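Local coordinates for periplasmic solute binding protein (Pectobacterium atrosepticum, PDB 4RY1) that probably captures a sugar or related solute in the periplasm and hands it to an ABC-type importer, at residues T116-W127 with G241-S251. Numbering follows the deposited sequence.
Sequences TSRSMIYNKTTW and GELAGMYLWDS
Two antiparallel strands of the mixed sheet in this periplasmic-binding-protein fold pair here, 116-123 alongside 245-249, with I121-M246 and S119-L248 as the hydrogen-bonded pairs. On the face bearing R118, Y247 and W249, the arginine lies between two aromatic side chains. Its chain bends at chi2 (-77°), laying the aliphatic part and the guanidinium across the indole: CG sits over the six-membered ring of W249, while R118 CZ is 3.8 Å from the centroid of the five-membered ring of W249, a cation-pi contact with the planes 32° apart. CD makes a CH-pi contact over one face of the Y247 ring. R118 NH1 also donates to Y247 O at 2.9 Å, on a lone pair in the carbonyl plane, so one bent hydrogen bond and the cation-pi contact together hold the guanidinium. Y247 OH and S251 OG each bond a glycerol, probably from the crystallisation liquor, though such molecules may mark a pocket.

Past the last strand pair, D250 grips the strand at T116 and S117. A chi1 of -168° turns the T116 hydroxyl toward D250, and OG1 donates to D250 OD1 at 2.8 Å from above the carboxylate plane; S117 N meets OD2, again well out of that plane, and a water bridges S117 OG and OD2. S117 OG has a further partner in S284.

The far end joins helix 124-130, whose N-cap is N123, to the turn before 245-249. T126 OG1 donates to G241 O at 2.7 Å, and its CG2 packs on A244 CB with helix 138-152 beyond. A244 O takes two donors from opposite faces of its carbonyl plane: N123 N at 2.8 Å, nearly straight, and W127 NE1 at 3.0 Å, with the oxygen lying in the indole plane.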
# COMPACT_ATOMS: atom_id res chain seq x y z
N THR A 116 3.49 1.09 -6.71
CA THR A 116 2.04 0.98 -6.56
C THR A 116 1.45 2.33 -6.17
O THR A 116 2.15 3.20 -5.63
CB THR A 116 1.67 -0.12 -5.54
OG1 THR A 116 0.27 -0.40 -5.60
CG2 THR A 116 2.01 0.25 -4.11
N SER A 117 0.18 2.52 -6.51
CA SER A 117 -0.55 3.75 -6.25
C SER A 117 -1.88 3.41 -5.63
O SER A 117 -2.44 2.34 -5.90
CB SER A 117 -0.79 4.52 -7.55
OG SER A 117 0.43 4.82 -8.20
N ARG A 118 -2.37 4.34 -4.81
CA ARG A 118 -3.75 4.26 -4.31
C ARG A 118 -4.72 4.64 -5.45
O ARG A 118 -4.55 5.67 -6.09
CB ARG A 118 -3.99 5.23 -3.16
CG ARG A 118 -3.34 4.91 -1.83
CD ARG A 118 -4.07 3.81 -1.10
NE ARG A 118 -3.53 3.58 0.24
CZ ARG A 118 -4.01 2.71 1.12
NH1 ARG A 118 -5.08 1.98 0.85
NH2 ARG A 118 -3.39 2.55 2.28
N SER A 119 -5.74 3.83 -5.67
CA SER A 119 -6.78 4.17 -6.64
C SER A 119 -8.09 3.51 -6.23
O SER A 119 -8.13 2.62 -5.39
CB SER A 119 -6.33 3.84 -8.05
OG SER A 119 -6.02 2.46 -8.19
N MET A 120 -9.19 4.02 -6.78
CA MET A 120 -10.49 3.43 -6.53
C MET A 120 -10.75 2.18 -7.36
O MET A 120 -10.54 2.16 -8.58
CB MET A 120 -11.58 4.46 -6.80
CG MET A 120 -11.63 5.53 -5.74
SD MET A 120 -12.11 4.95 -4.09
CE MET A 120 -12.35 6.56 -3.34
N ILE A 121 -11.27 1.16 -6.70
CA ILE A 121 -11.75 -0.06 -7.32
C ILE A 121 -13.24 -0.08 -6.96
O ILE A 121 -13.60 0.00 -5.79
CB ILE A 121 -11.02 -1.31 -6.79
CG1 ILE A 121 -9.53 -1.19 -7.09
CG2 ILE A 121 -11.62 -2.57 -7.38
CD1 ILE A 121 -9.22 -1.37 -8.55
N TYR A 122 -14.11 -0.18 -7.96
CA TYR A 122 -15.54 -0.13 -7.75
C TYR A 122 -16.22 -1.39 -8.24
O TYR A 122 -15.78 -2.01 -9.21
CB TYR A 122 -16.15 1.07 -8.49
CG TYR A 122 -15.77 2.44 -7.98
CD1 TYR A 122 -15.94 2.78 -6.64
CD2 TYR A 122 -15.30 3.43 -8.86
CE1 TYR A 122 -15.66 4.07 -6.19
CE2 TYR A 122 -15.01 4.71 -8.41
CZ TYR A 122 -15.17 5.04 -7.09
OH TYR A 122 -14.92 6.32 -6.63
N ASN A 123 -17.33 -1.72 -7.58
CA ASN A 123 -18.20 -2.81 -7.99
C ASN A 123 -19.23 -2.24 -8.96
O ASN A 123 -20.19 -1.56 -8.58
CB ASN A 123 -18.90 -3.45 -6.79
CG ASN A 123 -19.68 -4.69 -7.18
OD1 ASN A 123 -20.35 -4.70 -8.22
ND2 ASN A 123 -19.57 -5.75 -6.38
N LYS A 124 -18.99 -2.51 -10.23
CA LYS A 124 -19.80 -1.93 -11.31
C LYS A 124 -21.29 -2.22 -11.14
O LYS A 124 -22.15 -1.36 -11.35
CB LYS A 124 -19.34 -2.47 -12.65
CG LYS A 124 -20.19 -2.00 -13.82
CD LYS A 124 -19.71 -2.63 -15.13
CE LYS A 124 -20.73 -2.57 -16.25
NZ LYS A 124 -21.05 -1.16 -16.59
N THR A 125 -21.60 -3.46 -10.79
CA THR A 125 -22.99 -3.91 -10.68
C THR A 125 -23.75 -3.06 -9.68
O THR A 125 -24.85 -2.56 -9.94
CB THR A 125 -23.05 -5.40 -10.30
OG1 THR A 125 -22.29 -6.15 -11.24
CG2 THR A 125 -24.49 -5.93 -10.28
N THR A 126 -23.16 -2.88 -8.52
CA THR A 126 -23.78 -2.06 -7.47
C THR A 126 -24.00 -0.58 -7.87
O THR A 126 -25.08 -0.04 -7.65
CB THR A 126 -22.99 -2.14 -6.17
OG1 THR A 126 -22.72 -3.52 -5.88
CG2 THR A 126 -23.79 -1.52 -5.05
N TRP A 127 -22.97 0.06 -8.42
CA TRP A 127 -23.10 1.46 -8.87
C TRP A 127 -24.20 1.61 -9.95
O TRP A 127 -25.00 2.56 -9.92
CB TRP A 127 -21.75 1.97 -9.40
CG TRP A 127 -20.80 2.34 -8.27
CD1 TRP A 127 -20.01 1.47 -7.51
CD2 TRP A 127 -20.58 3.65 -7.73
NE1 TRP A 127 -19.31 2.18 -6.58
CE2 TRP A 127 -19.64 3.51 -6.67
CE3 TRP A 127 -21.07 4.94 -8.02
CZ2 TRP A 127 -19.19 4.58 -5.92
CZ3 TRP A 127 -20.61 6.01 -7.25
CH2 TRP A 127 -19.68 5.82 -6.21
N GLY A 241 -21.22 -7.30 -2.75
CA GLY A 241 -21.42 -6.02 -3.43
C GLY A 241 -22.12 -4.92 -2.67
O GLY A 241 -22.43 -3.88 -3.25
N GLU A 242 -22.36 -5.13 -1.38
CA GLU A 242 -22.95 -4.07 -0.55
C GLU A 242 -21.97 -2.90 -0.34
O GLU A 242 -22.36 -1.73 -0.31
CB GLU A 242 -23.39 -4.61 0.81
CG GLU A 242 -24.68 -5.42 0.71
CD GLU A 242 -25.01 -6.24 1.93
OE1 GLU A 242 -24.32 -6.11 2.96
OE2 GLU A 242 -26.00 -7.00 1.84
N LEU A 243 -20.71 -3.24 -0.12
CA LEU A 243 -19.63 -2.25 -0.14
C LEU A 243 -19.09 -2.19 -1.55
O LEU A 243 -18.45 -3.13 -2.03
CB LEU A 243 -18.53 -2.62 0.85
CG LEU A 243 -18.94 -2.86 2.31
CD1 LEU A 243 -17.76 -3.34 3.13
CD2 LEU A 243 -19.53 -1.59 2.89
N ALA A 244 -19.36 -1.07 -2.21
CA ALA A 244 -19.23 -0.99 -3.66
C ALA A 244 -17.92 -0.36 -4.15
O ALA A 244 -17.77 -0.05 -5.32
CB ALA A 244 -20.41 -0.26 -4.25
N GLY A 245 -16.96 -0.21 -3.26
CA GLY A 245 -15.70 0.40 -3.61
C GLY A 245 -14.67 0.16 -2.53
O GLY A 245 -15.02 -0.01 -1.37
N MET A 246 -13.41 0.23 -2.94
CA MET A 246 -12.28 0.30 -2.01
C MET A 246 -11.21 1.21 -2.60
O MET A 246 -11.01 1.23 -3.82
CB MET A 246 -11.69 -1.08 -1.73
CG MET A 246 -12.53 -1.97 -0.84
SD MET A 246 -12.70 -1.54 0.92
CE MET A 246 -14.06 -2.69 1.28
N TYR A 247 -10.52 1.92 -1.73
CA TYR A 247 -9.39 2.78 -2.09
C TYR A 247 -8.12 2.02 -1.74
O TYR A 247 -7.60 2.14 -0.64
CB TYR A 247 -9.47 4.11 -1.33
CG TYR A 247 -8.41 5.13 -1.60
CD1 TYR A 247 -8.24 5.70 -2.86
CD2 TYR A 247 -7.62 5.62 -0.56
CE1 TYR A 247 -7.29 6.69 -3.07
CE2 TYR A 247 -6.68 6.61 -0.78
CZ TYR A 247 -6.53 7.15 -2.03
OH TYR A 247 -5.57 8.15 -2.20
N LEU A 248 -7.63 1.24 -2.69
CA LEU A 248 -6.56 0.27 -2.44
C LEU A 248 -5.27 0.68 -3.10
O LEU A 248 -5.28 1.30 -4.16
CB LEU A 248 -6.93 -1.09 -3.04
CG LEU A 248 -8.18 -1.74 -2.48
CD1 LEU A 248 -8.50 -3.01 -3.27
CD2 LEU A 248 -8.05 -2.03 -0.99
N TRP A 249 -4.15 0.25 -2.53
CA TRP A 249 -2.92 0.17 -3.32
C TRP A 249 -3.20 -0.81 -4.48
O TRP A 249 -3.78 -1.87 -4.25
CB TRP A 249 -1.75 -0.35 -2.50
CG TRP A 249 -1.29 0.54 -1.41
CD1 TRP A 249 -1.34 0.29 -0.07
CD2 TRP A 249 -0.68 1.83 -1.56
NE1 TRP A 249 -0.79 1.34 0.61
CE2 TRP A 249 -0.39 2.30 -0.27
CE3 TRP A 249 -0.34 2.64 -2.66
CZ2 TRP A 249 0.21 3.55 -0.05
CZ3 TRP A 249 0.26 3.87 -2.44
CH2 TRP A 249 0.53 4.31 -1.14
N ASP A 250 -2.75 -0.51 -5.69
CA ASP A 250 -3.02 -1.47 -6.78
C ASP A 250 -2.39 -2.85 -6.52
O ASP A 250 -2.88 -3.86 -7.01
CB ASP A 250 -2.76 -0.92 -8.20
CG ASP A 250 -1.37 -0.36 -8.40
OD1 ASP A 250 -0.40 -1.13 -8.19
OD2 ASP A 250 -1.24 0.82 -8.80
N SER A 251 -1.35 -2.88 -5.68
CA SER A 251 -0.70 -4.13 -5.26
C SER A 251 -1.59 -5.01 -4.35
O SER A 251 -1.25 -6.16 -4.08
CB SER A 251 0.61 -3.80 -4.54
OG SER A 251 0.37 -3.03 -3.39
O HOH W 1 0.92 2.54 -9.58
O HOH W 2 -3.46 2.40 -9.22
O HOH W 3 -6.01 0.01 -6.64
O HOH W 4 -18.15 -5.36 -3.81